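Local atomic coordinates of VP4 protein (Tellina virus 1, PDB entry 3P06), a protein that probably cleaves the birnavirus polyprotein as its VP4 serine protease, and is captured here as an intramolecular acyl-enzyme. Residues V3-V14 against A26-H37; A47-G57 against A67-V78. All coordinates share one frame; numbering follows the deposited sequence.

How the interactions relate
From the N terminus, strand 2-6 belongs to a small antiparallel sheet, and the chain then enters strand 9-18, turns, and returns as strand 21-31. Interaction 1 (3-14 with 26-37) closes this hairpin and brings the 3-10 segment 35-37 back beside the first strand. Only after it is complete does interaction 2 (47-57 with 67-78) begin, so the two follow in series and neither encloses the other. Interaction 2 closes the beta-alpha-beta crossover through helix 64-67. Strands 21-31 and 75-81 are neighbours in one mixed sheet, where Val30 meets Thr77, and the hairpin and the crossover are thereby joined edge to edge.

Interaction 1 of 2, residues V3-V14 against A26-H37; sequences VELSAVGVLLPV and AFMAVKGDLSEH
Met28 and Leu11 meet on one face of the antiparallel hairpin formed by strands 9-18 and 21-31, in the closely packed, buried part of the contact. The selenomethionine runs straight out to its selenium and then bends (chi3 -76°), which turns CE back to within 3.7 Å of Leu11 CD2, while SE packs against the backbone of Gly9. On the other face Leu12 holds CG between its backbone N and carbonyl carbon (chi1 61°) and leans on Phe27, with CG 3.9 Å from Phe27 CB; Val14 comes at about a right angle to the same phenylalanine, CG1 lying 3.7 Å from Phe27 CD1. Paired backbone bonds at Val10-Ala29 and Leu12-Phe27 fix the register, and Lys31 N adds a nearly straight bond to Val8 O (3.0 Å, 178°).

Beyond Val8 the strands part. A water bridges Val8 N and Lys31 O, and the more open end rests on fewer contacts: Leu5 meets Leu34 tip to tip, CD1 to CD2 at 3.8 Å, and lays CD2 over one face of the His37 ring in a CH-pi contact, 4.0 Å from its centroid. Glu36 CG lies over the opposite face.

Leu12 lies near Ser102, the predicted nucleophile, and Pro13 near Lys141, also predicted to be catalytic. Strand 88-92 packs against Leu5, Met28 and Val30, and strand 75-81 flanks the hairpin through Phe27 and Ala29.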
loop_
_atom_site.group_PDB
_atom_site.type_symbol
_atom_site.label_atom_id
_atom_site.label_comp_id
_atom_site.label_asym_id
_atom_site.label_seq_id
_atom_site.Cartn_x
_atom_site.Cartn_y
_atom_site.Cartn_z
ATOM N N VAL A 3 2.796 -2.629 17.153
ATOM C CA VAL A 3 3.346 -3.961 17.134
ATOM C C VAL A 3 4.361 -4.031 15.984
ATOM O O VAL A 3 4.096 -3.517 14.873
ATOM C CB VAL A 3 2.184 -4.968 16.954
ATOM C CG1 VAL A 3 2.686 -6.440 16.923
ATOM C CG2 VAL A 3 1.225 -4.850 18.170
ATOM N N GLU A 4 5.513 -4.662 16.221
ATOM C CA GLU A 4 6.463 -4.893 15.164
ATOM C C GLU A 4 6.287 -6.316 14.636
ATOM O O GLU A 4 6.348 -7.268 15.415
ATOM C CB GLU A 4 7.898 -4.781 15.654
ATOM C CG GLU A 4 8.882 -4.868 14.472
ATOM C CD GLU A 4 10.010 -5.891 14.666
ATOM O OE1 GLU A 4 11.185 -5.458 14.551
ATOM O OE2 GLU A 4 9.753 -7.125 14.906
ATOM N N LEU A 5 6.160 -6.479 13.321
ATOM C CA LEU A 5 5.822 -7.785 12.739
ATOM C C LEU A 5 6.850 -8.117 11.671
ATOM O O LEU A 5 7.297 -7.226 10.931
ATOM C CB LEU A 5 4.404 -7.737 12.087
ATOM C CG LEU A 5 3.262 -7.163 12.928
ATOM C CD1 LEU A 5 2.028 -7.031 12.101
ATOM C CD2 LEU A 5 2.998 -8.103 14.163
ATOM N N SER A 6 7.257 -9.392 11.587
ATOM C CA SER A 6 7.994 -9.901 10.425
ATOM C C SER A 6 7.000 -9.931 9.315
ATOM O O SER A 6 5.956 -10.495 9.483
ATOM C CB SER A 6 8.375 -11.379 10.623
ATOM O OG SER A 6 9.335 -11.436 11.614
ATOM N N ALA A 7 7.305 -9.404 8.166
ATOM C CA ALA A 7 6.274 -9.265 7.134
ATOM C C ALA A 7 6.961 -8.904 5.883
ATOM O O ALA A 7 7.986 -8.199 5.882
ATOM C CB ALA A 7 5.314 -8.101 7.488
ATOM N N VAL A 8 6.355 -9.334 4.806
ATOM C CA VAL A 8 6.843 -8.986 3.493
ATOM C C VAL A 8 5.621 -8.469 2.718
ATOM O O VAL A 8 4.527 -9.003 2.874
ATOM C CB VAL A 8 7.529 -10.230 2.858
ATOM C CG1 VAL A 8 7.700 -10.091 1.346
ATOM C CG2 VAL A 8 8.920 -10.447 3.546
ATOM N N GLY A 9 5.807 -7.417 1.940
ATOM C CA GLY A 9 4.734 -6.889 1.127
ATOM C C GLY A 9 5.213 -5.696 0.340
ATOM O O GLY A 9 6.416 -5.570 0.070
ATOM N N VAL A 10 4.287 -4.803 -0.035
ATOM C CA VAL A 10 4.674 -3.668 -0.852
ATOM C C VAL A 10 4.064 -2.379 -0.259
ATOM O O VAL A 10 2.840 -2.332 0.039
ATOM C CB VAL A 10 4.249 -3.879 -2.364
ATOM C CG1 VAL A 10 4.479 -2.593 -3.185
ATOM C CG2 VAL A 10 5.038 -5.071 -2.983
ATOM N N LEU A 11 4.929 -1.380 -0.065
ATOM C CA LEU A 11 4.544 -0.151 0.569
ATOM C C LEU A 11 3.684 0.719 -0.386
ATOM O O LEU A 11 3.902 0.737 -1.575
ATOM C CB LEU A 11 5.802 0.654 0.908
ATOM C CG LEU A 11 6.466 0.114 2.197
ATOM C CD1 LEU A 11 7.803 0.773 2.312
ATOM C CD2 LEU A 11 5.597 0.409 3.395
ATOM N N LEU A 12 2.754 1.465 0.165
ATOM C CA LEU A 12 1.966 2.394 -0.652
ATOM C C LEU A 12 1.765 3.685 0.159
ATOM O O LEU A 12 1.482 3.644 1.351
ATOM C CB LEU A 12 0.594 1.774 -1.079
ATOM C CG LEU A 12 -0.330 1.412 0.090
ATOM C CD1 LEU A 12 -1.575 2.302 0.027
ATOM C CD2 LEU A 12 -0.789 -0.101 0.076
ATOM N N PRO A 13 1.887 4.828 -0.503
ATOM C CA PRO A 13 1.672 6.112 0.173
ATOM C C PRO A 13 0.186 6.448 0.350
ATOM O O PRO A 13 -0.634 6.067 -0.478
ATOM C CB PRO A 13 2.370 7.131 -0.775
ATOM C CG PRO A 13 2.160 6.563 -2.125
ATOM C CD PRO A 13 2.276 5.010 -1.922
ATOM N N VAL A 14 -0.153 7.112 1.452
ATOM C CA VAL A 14 -1.497 7.636 1.656
ATOM C C VAL A 14 -1.419 9.082 2.081
ATOM O O VAL A 14 -0.416 9.526 2.626
ATOM C CB VAL A 14 -2.329 6.827 2.735
ATOM C CG1 VAL A 14 -2.472 5.421 2.275
ATOM C CG2 VAL A 14 -1.638 6.929 4.192
ATOM N N ALA A 26 1.876 5.912 5.210
ATOM C CA ALA A 26 2.081 4.736 4.394
ATOM C C ALA A 26 1.257 3.608 4.920
ATOM O O ALA A 26 1.019 3.528 6.108
ATOM C CB ALA A 26 3.551 4.350 4.408
ATOM N N PHE A 27 0.822 2.731 4.007
ATOM C CA PHE A 27 0.270 1.449 4.407
ATOM C C PHE A 27 1.178 0.479 3.697
ATOM O O PHE A 27 1.962 0.884 2.819
ATOM C CB PHE A 27 -1.200 1.239 3.905
ATOM C CG PHE A 27 -2.275 1.810 4.821
ATOM C CD1 PHE A 27 -2.263 3.122 5.200
ATOM C CD2 PHE A 27 -3.294 0.970 5.336
ATOM C CE1 PHE A 27 -3.249 3.669 6.068
ATOM C CE2 PHE A 27 -4.305 1.491 6.217
ATOM C CZ PHE A 27 -4.311 2.834 6.552
HETATM N N MSE A 28 1.086 -0.776 4.068
HETATM C CA MSE A 28 1.727 -1.829 3.297
HETATM C C MSE A 28 0.650 -2.831 2.940
HETATM O O MSE A 28 -0.227 -3.142 3.769
HETATM C CB MSE A 28 2.797 -2.531 4.167
HETATM C CG MSE A 28 3.433 -3.627 3.319
HETATM SE SE MSE A 28 4.901 -4.646 4.179
HETATM C CE MSE A 28 6.187 -3.226 3.978
ATOM N N ALA A 29 0.658 -3.295 1.700
ATOM C CA ALA A 29 -0.186 -4.442 1.322
ATOM C C ALA A 29 0.681 -5.678 1.742
ATOM O O ALA A 29 1.663 -6.001 1.058
ATOM C CB ALA A 29 -0.394 -4.485 -0.221
ATOM N N VAL A 30 0.321 -6.334 2.842
ATOM C CA VAL A 30 1.200 -7.351 3.399
ATOM C C VAL A 30 0.687 -8.709 2.927
ATOM O O VAL A 30 -0.537 -8.964 2.853
ATOM C CB VAL A 30 1.152 -7.358 4.941
ATOM C CG1 VAL A 30 2.175 -8.477 5.551
ATOM C CG2 VAL A 30 1.392 -5.967 5.503
ATOM N N LYS A 31 1.600 -9.620 2.655
ATOM C CA LYS A 31 1.180 -10.958 2.269
ATOM C C LYS A 31 0.690 -11.724 3.482
ATOM O O LYS A 31 1.367 -11.747 4.505
ATOM C CB LYS A 31 2.335 -11.717 1.659
ATOM C CG LYS A 31 2.807 -11.105 0.334
ATOM C CD LYS A 31 4.074 -11.907 -0.098
ATOM C CE LYS A 31 3.632 -13.279 -0.575
ATOM N NZ LYS A 31 3.567 -13.242 -2.088
ATOM N N GLY A 32 -0.463 -12.384 3.338
ATOM C CA GLY A 32 -1.041 -13.164 4.427
ATOM C C GLY A 32 -2.228 -12.449 5.099
ATOM O O GLY A 32 -2.547 -11.269 4.822
ATOM N N ASP A 33 -2.879 -13.212 5.968
ATOM C CA ASP A 33 -3.986 -12.775 6.713
ATOM C C ASP A 33 -3.448 -12.226 8.066
ATOM O O ASP A 33 -3.161 -12.999 9.003
ATOM C CB ASP A 33 -5.024 -13.935 6.893
ATOM C CG ASP A 33 -6.107 -13.622 8.006
ATOM O OD1 ASP A 33 -6.908 -14.554 8.366
ATOM O OD2 ASP A 33 -6.218 -12.449 8.487
ATOM N N LEU A 34 -3.395 -10.904 8.169
ATOM C CA LEU A 34 -2.959 -10.232 9.404
ATOM C C LEU A 34 -4.121 -9.434 10.004
ATOM O O LEU A 34 -3.885 -8.479 10.751
ATOM C CB LEU A 34 -1.730 -9.333 9.124
ATOM C CG LEU A 34 -0.346 -10.091 8.983
ATOM C CD1 LEU A 34 -0.159 -10.844 7.629
ATOM C CD2 LEU A 34 0.803 -9.086 9.126
ATOM N N SER A 35 -5.384 -9.895 9.765
ATOM C CA SER A 35 -6.578 -9.111 10.178
ATOM C C SER A 35 -6.664 -8.952 11.701
ATOM O O SER A 35 -7.356 -8.074 12.193
ATOM C CB SER A 35 -7.839 -9.798 9.728
ATOM O OG SER A 35 -7.849 -11.152 10.248
ATOM N N GLU A 36 -5.931 -9.777 12.460
ATOM C CA GLU A 36 -5.941 -9.622 13.897
ATOM C C GLU A 36 -5.173 -8.341 14.322
ATOM O O GLU A 36 -5.266 -7.916 15.455
ATOM C CB GLU A 36 -5.378 -10.885 14.569
ATOM C CG GLU A 36 -3.822 -11.014 14.402
ATOM C CD GLU A 36 -3.353 -11.717 13.035
ATOM O OE1 GLU A 36 -4.214 -12.022 12.104
ATOM O OE2 GLU A 36 -2.086 -11.957 12.927
ATOM N N HIS A 37 -4.416 -7.726 13.420
ATOM C CA HIS A 37 -3.719 -6.482 13.740
ATOM C C HIS A 37 -4.477 -5.218 13.297
ATOM O O HIS A 37 -4.041 -4.077 13.556
ATOM C CB HIS A 37 -2.308 -6.529 13.162
ATOM C CG HIS A 37 -1.508 -7.662 13.727
ATOM N ND1 HIS A 37 -1.116 -7.692 15.050
ATOM C CD2 HIS A 37 -1.142 -8.858 13.196
ATOM C CE1 HIS A 37 -0.460 -8.818 15.295
ATOM N NE2 HIS A 37 -0.452 -9.540 14.182
HETATM O O HOH W 1 4.236 -11.293 5.197
#

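Interaction 2 of 2, residues A47-G57 against A67-V78; sequences AQTVAGGTIYG and AEKLPIKGAITV
Ile55 reaches into the apolar side of the contact, its CD1 touching Leu70 CD1 at 3.9 Å and Ile72 CD1 at 3.8 Å. Both partners cross it at about a right angle. Val78 instead lies alongside, pointing the same way, and meets the other branch, CG2, of Ile55. With CG1 anti to the carbonyl carbon (chi1 -53°) and CG2 anti to the backbone N, Ile55 sends its two branches to different neighbours.

On the other face of the sheet the Tyr56 ring turns an edge to Ile76 O, which sits in the ring plane 3.6 Å from CD2, and CE2 touches Ala75 CB. Thr77 crosses the tyrosine obliquely; its hydroxyl, which packs near Tyr56 CD2, is hydrogen-bonded to Gly32 O and Leu34 N.

Strands 54-58 and 75-81 run parallel, 17° apart over the paired segments, as the two strands of a beta-alpha-beta crossover through helix 64-67. Backbone hydrogen bonds alternate between them: Thr54 N to Gly74 O, Ile76 N to Thr54 O, Tyr56 N to Ile76 O and Val78 N to Tyr56 O.

Where the strands give way to turns, Thr49 OG1 donates in the carbonyl plane to Ile72 O (2.8 Å), and the next residue adds a backbone bond, Val50 N to Glu68 O (2.7 Å). The Glu68 side chain passes beside Gln48 O. Leu70 and Ile72 also pack on helix 104-111, whose Asp111 receives bonds from Lys73 N and Gly74 N.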
loop_
_atom_site.group_PDB
_atom_site.type_symbol
_atom_site.label_atom_id
_atom_site.label_comp_id
_atom_site.label_asym_id
_atom_site.label_seq_id
_atom_site.Cartn_x
_atom_site.Cartn_y
_atom_site.Cartn_z
ATOM N N ALA A 47 -12.494 -8.121 0.920
ATOM C CA ALA A 47 -12.835 -8.299 -0.499
ATOM C C ALA A 47 -12.346 -9.688 -0.913
ATOM O O ALA A 47 -11.153 -10.009 -0.756
ATOM C CB ALA A 47 -12.145 -7.245 -1.332
ATOM N N GLN A 48 -13.245 -10.550 -1.370
ATOM C CA GLN A 48 -12.834 -11.823 -1.983
ATOM C C GLN A 48 -12.748 -11.578 -3.501
ATOM O O GLN A 48 -13.677 -10.971 -4.075
ATOM C CB GLN A 48 -13.892 -12.884 -1.703
ATOM C CG GLN A 48 -14.007 -13.091 -0.198
ATOM C CD GLN A 48 -15.010 -14.134 0.119
ATOM O OE1 GLN A 48 -16.183 -14.040 -0.260
ATOM N NE2 GLN A 48 -14.547 -15.181 0.773
ATOM N N THR A 49 -11.677 -12.030 -4.140
ATOM C CA THR A 49 -11.476 -11.666 -5.528
ATOM C C THR A 49 -11.874 -12.766 -6.437
ATOM O O THR A 49 -11.922 -13.957 -6.047
ATOM C CB THR A 49 -10.035 -11.368 -5.872
ATOM O OG1 THR A 49 -9.335 -12.607 -5.839
ATOM C CG2 THR A 49 -9.383 -10.356 -4.855
ATOM N N VAL A 50 -12.077 -12.404 -7.693
ATOM C CA VAL A 50 -12.391 -13.429 -8.704
ATOM C C VAL A 50 -11.336 -14.523 -8.862
ATOM O O VAL A 50 -11.694 -15.636 -9.231
ATOM C CB VAL A 50 -12.720 -12.825 -10.055
ATOM C CG1 VAL A 50 -14.179 -12.207 -10.006
ATOM C CG2 VAL A 50 -11.552 -11.839 -10.530
ATOM N N ALA A 51 -10.076 -14.250 -8.546
ATOM C CA ALA A 51 -8.992 -15.250 -8.666
ATOM C C ALA A 51 -8.824 -16.134 -7.414
ATOM O O ALA A 51 -7.836 -16.866 -7.310
ATOM C CB ALA A 51 -7.636 -14.544 -9.015
ATOM N N GLY A 52 -9.785 -16.098 -6.479
ATOM C CA GLY A 52 -9.669 -16.887 -5.236
ATOM C C GLY A 52 -8.975 -16.153 -4.063
ATOM O O GLY A 52 -8.817 -16.742 -3.012
ATOM N N GLY A 53 -8.571 -14.876 -4.212
ATOM C CA GLY A 53 -7.762 -14.213 -3.178
ATOM C C GLY A 53 -8.665 -13.578 -2.096
ATOM O O GLY A 53 -9.889 -13.577 -2.223
ATOM N N THR A 54 -8.077 -13.052 -1.023
ATOM C CA THR A 54 -8.858 -12.396 0.048
ATOM C C THR A 54 -8.061 -11.171 0.475
ATOM O O THR A 54 -6.841 -11.311 0.753
ATOM C CB THR A 54 -9.034 -13.304 1.324
ATOM O OG1 THR A 54 -9.625 -14.556 0.988
ATOM C CG2 THR A 54 -9.976 -12.617 2.314
ATOM N N ILE A 55 -8.678 -9.971 0.490
ATOM C CA ILE A 55 -7.949 -8.794 0.888
ATOM C C ILE A 55 -8.656 -8.268 2.166
ATOM O O ILE A 55 -9.854 -7.932 2.154
ATOM C CB ILE A 55 -8.044 -7.740 -0.228
ATOM C CG1 ILE A 55 -7.602 -8.321 -1.612
ATOM C CG2 ILE A 55 -7.231 -6.460 0.110
ATOM C CD1 ILE A 55 -8.079 -7.470 -2.771
ATOM N N TYR A 56 -7.885 -8.091 3.219
ATOM C CA TYR A 56 -8.337 -7.587 4.503
ATOM C C TYR A 56 -7.866 -6.167 4.699
ATOM O O TYR A 56 -6.864 -5.756 4.134
ATOM C CB TYR A 56 -7.700 -8.462 5.644
ATOM C CG TYR A 56 -7.992 -9.950 5.584
ATOM C CD1 TYR A 56 -9.041 -10.500 6.345
ATOM C CD2 TYR A 56 -7.210 -10.834 4.758
ATOM C CE1 TYR A 56 -9.293 -11.868 6.340
ATOM C CE2 TYR A 56 -7.451 -12.246 4.752
ATOM C CZ TYR A 56 -8.504 -12.736 5.527
ATOM O OH TYR A 56 -8.792 -14.063 5.538
ATOM N N GLY A 57 -8.535 -5.441 5.608
ATOM C CA GLY A 57 -8.047 -4.149 6.072
ATOM C C GLY A 57 -8.815 -3.021 5.330
ATOM O O GLY A 57 -8.522 -1.865 5.529
ATOM N N ALA A 67 -12.102 -3.902 -6.150
ATOM C CA ALA A 67 -11.221 -4.787 -5.380
ATOM C C ALA A 67 -11.478 -6.286 -5.748
ATOM O O ALA A 67 -10.518 -7.073 -5.861
ATOM C CB ALA A 67 -11.388 -4.553 -3.835
ATOM N N GLU A 68 -12.756 -6.677 -5.929
ATOM C CA GLU A 68 -13.107 -8.096 -6.229
ATOM C C GLU A 68 -12.657 -8.539 -7.639
ATOM O O GLU A 68 -12.613 -9.733 -7.927
ATOM C CB GLU A 68 -14.606 -8.365 -6.072
ATOM C CG GLU A 68 -15.042 -8.432 -4.649
ATOM C CD GLU A 68 -16.551 -8.308 -4.524
ATOM O OE1 GLU A 68 -17.232 -7.900 -5.491
ATOM O OE2 GLU A 68 -17.059 -8.554 -3.421
ATOM N N LYS A 69 -12.307 -7.584 -8.502
ATOM C CA LYS A 69 -11.854 -7.940 -9.855
ATOM C C LYS A 69 -10.338 -8.067 -9.954
ATOM O O LYS A 69 -9.825 -8.357 -11.021
ATOM C CB LYS A 69 -12.375 -6.938 -10.850
ATOM C CG LYS A 69 -13.889 -7.113 -11.107
ATOM C CD LYS A 69 -14.389 -6.173 -12.193
ATOM C CE LYS A 69 -14.951 -4.884 -11.589
ATOM N NZ LYS A 69 -16.115 -4.353 -12.386
ATOM N N LEU A 70 -9.621 -7.842 -8.835
ATOM C CA LEU A 70 -8.164 -7.923 -8.832
ATOM C C LEU A 70 -7.655 -9.366 -9.017
ATOM O O LEU A 70 -8.253 -10.301 -8.494
ATOM C CB LEU A 70 -7.558 -7.294 -7.545
ATOM C CG LEU A 70 -7.800 -5.806 -7.386
ATOM C CD1 LEU A 70 -7.490 -5.290 -5.925
ATOM C CD2 LEU A 70 -6.994 -5.075 -8.447
ATOM N N PRO A 71 -6.537 -9.525 -9.749
ATOM C CA PRO A 71 -5.910 -10.855 -9.993
ATOM C C PRO A 71 -5.020 -11.244 -8.800
ATOM O O PRO A 71 -3.839 -11.469 -8.959
ATOM C CB PRO A 71 -5.077 -10.635 -11.283
ATOM C CG PRO A 71 -4.823 -9.137 -11.300
ATOM C CD PRO A 71 -5.806 -8.413 -10.393
ATOM N N ILE A 72 -5.568 -11.205 -7.600
ATOM C CA ILE A 72 -4.828 -11.559 -6.396
ATOM C C ILE A 72 -5.356 -12.960 -6.022
ATOM O O ILE A 72 -6.592 -13.162 -5.893
ATOM C CB ILE A 72 -5.103 -10.519 -5.269
ATOM C CG1 ILE A 72 -4.437 -9.169 -5.619
ATOM C CG2 ILE A 72 -4.697 -11.072 -3.885
ATOM C CD1 ILE A 72 -4.827 -8.056 -4.716
ATOM N N LYS A 73 -4.430 -13.920 -5.874
ATOM C CA LYS A 73 -4.828 -15.314 -5.543
ATOM C C LYS A 73 -4.645 -15.653 -4.070
ATOM O O LYS A 73 -5.334 -16.507 -3.576
ATOM C CB LYS A 73 -4.076 -16.326 -6.438
ATOM C CG LYS A 73 -4.183 -15.881 -7.887
ATOM C CD LYS A 73 -3.819 -16.930 -8.861
ATOM C CE LYS A 73 -2.324 -17.015 -9.058
ATOM N NZ LYS A 73 -2.101 -18.274 -9.856
ATOM N N GLY A 74 -3.744 -14.980 -3.370
ATOM C CA GLY A 74 -3.515 -15.295 -1.962
ATOM C C GLY A 74 -4.200 -14.288 -1.013
ATOM O O GLY A 74 -5.127 -13.533 -1.430
ATOM N N ALA A 75 -3.774 -14.265 0.247
ATOM C CA ALA A 75 -4.340 -13.316 1.235
ATOM C C ALA A 75 -3.455 -12.074 1.268
ATOM O O ALA A 75 -2.217 -12.207 1.206
ATOM C CB ALA A 75 -4.452 -13.977 2.619
ATOM N N ILE A 76 -4.052 -10.876 1.296
ATOM C CA ILE A 76 -3.284 -9.630 1.399
ATOM C C ILE A 76 -4.001 -8.878 2.516
ATOM O O ILE A 76 -5.232 -8.872 2.557
ATOM C CB ILE A 76 -3.341 -8.770 0.115
ATOM C CG1 ILE A 76 -2.654 -9.433 -1.095
ATOM C CG2 ILE A 76 -2.739 -7.303 0.387
ATOM C CD1 ILE A 76 -1.096 -9.416 -1.057
ATOM N N THR A 77 -3.257 -8.303 3.457
ATOM C CA THR A 77 -3.849 -7.437 4.471
ATOM C C THR A 77 -3.195 -6.093 4.254
ATOM O O THR A 77 -1.979 -6.066 4.121
ATOM C CB THR A 77 -3.505 -7.948 5.876
ATOM O OG1 THR A 77 -4.032 -9.273 5.978
ATOM C CG2 THR A 77 -4.152 -7.015 7.036
ATOM N N VAL A 78 -3.996 -5.004 4.183
ATOM C CA VAL A 78 -3.460 -3.667 4.002
ATOM C C VAL A 78 -3.422 -3.055 5.381
ATOM O O VAL A 78 -4.481 -2.946 6.039
ATOM C CB VAL A 78 -4.364 -2.888 2.997
ATOM C CG1 VAL A 78 -3.757 -1.621 2.619
ATOM C CG2 VAL A 78 -4.435 -3.738 1.656
HETATM O O HOH W 2 -15.899 -9.557 -1.530
HETATM O O HOH W 3 -6.280 -1.549 7.445
#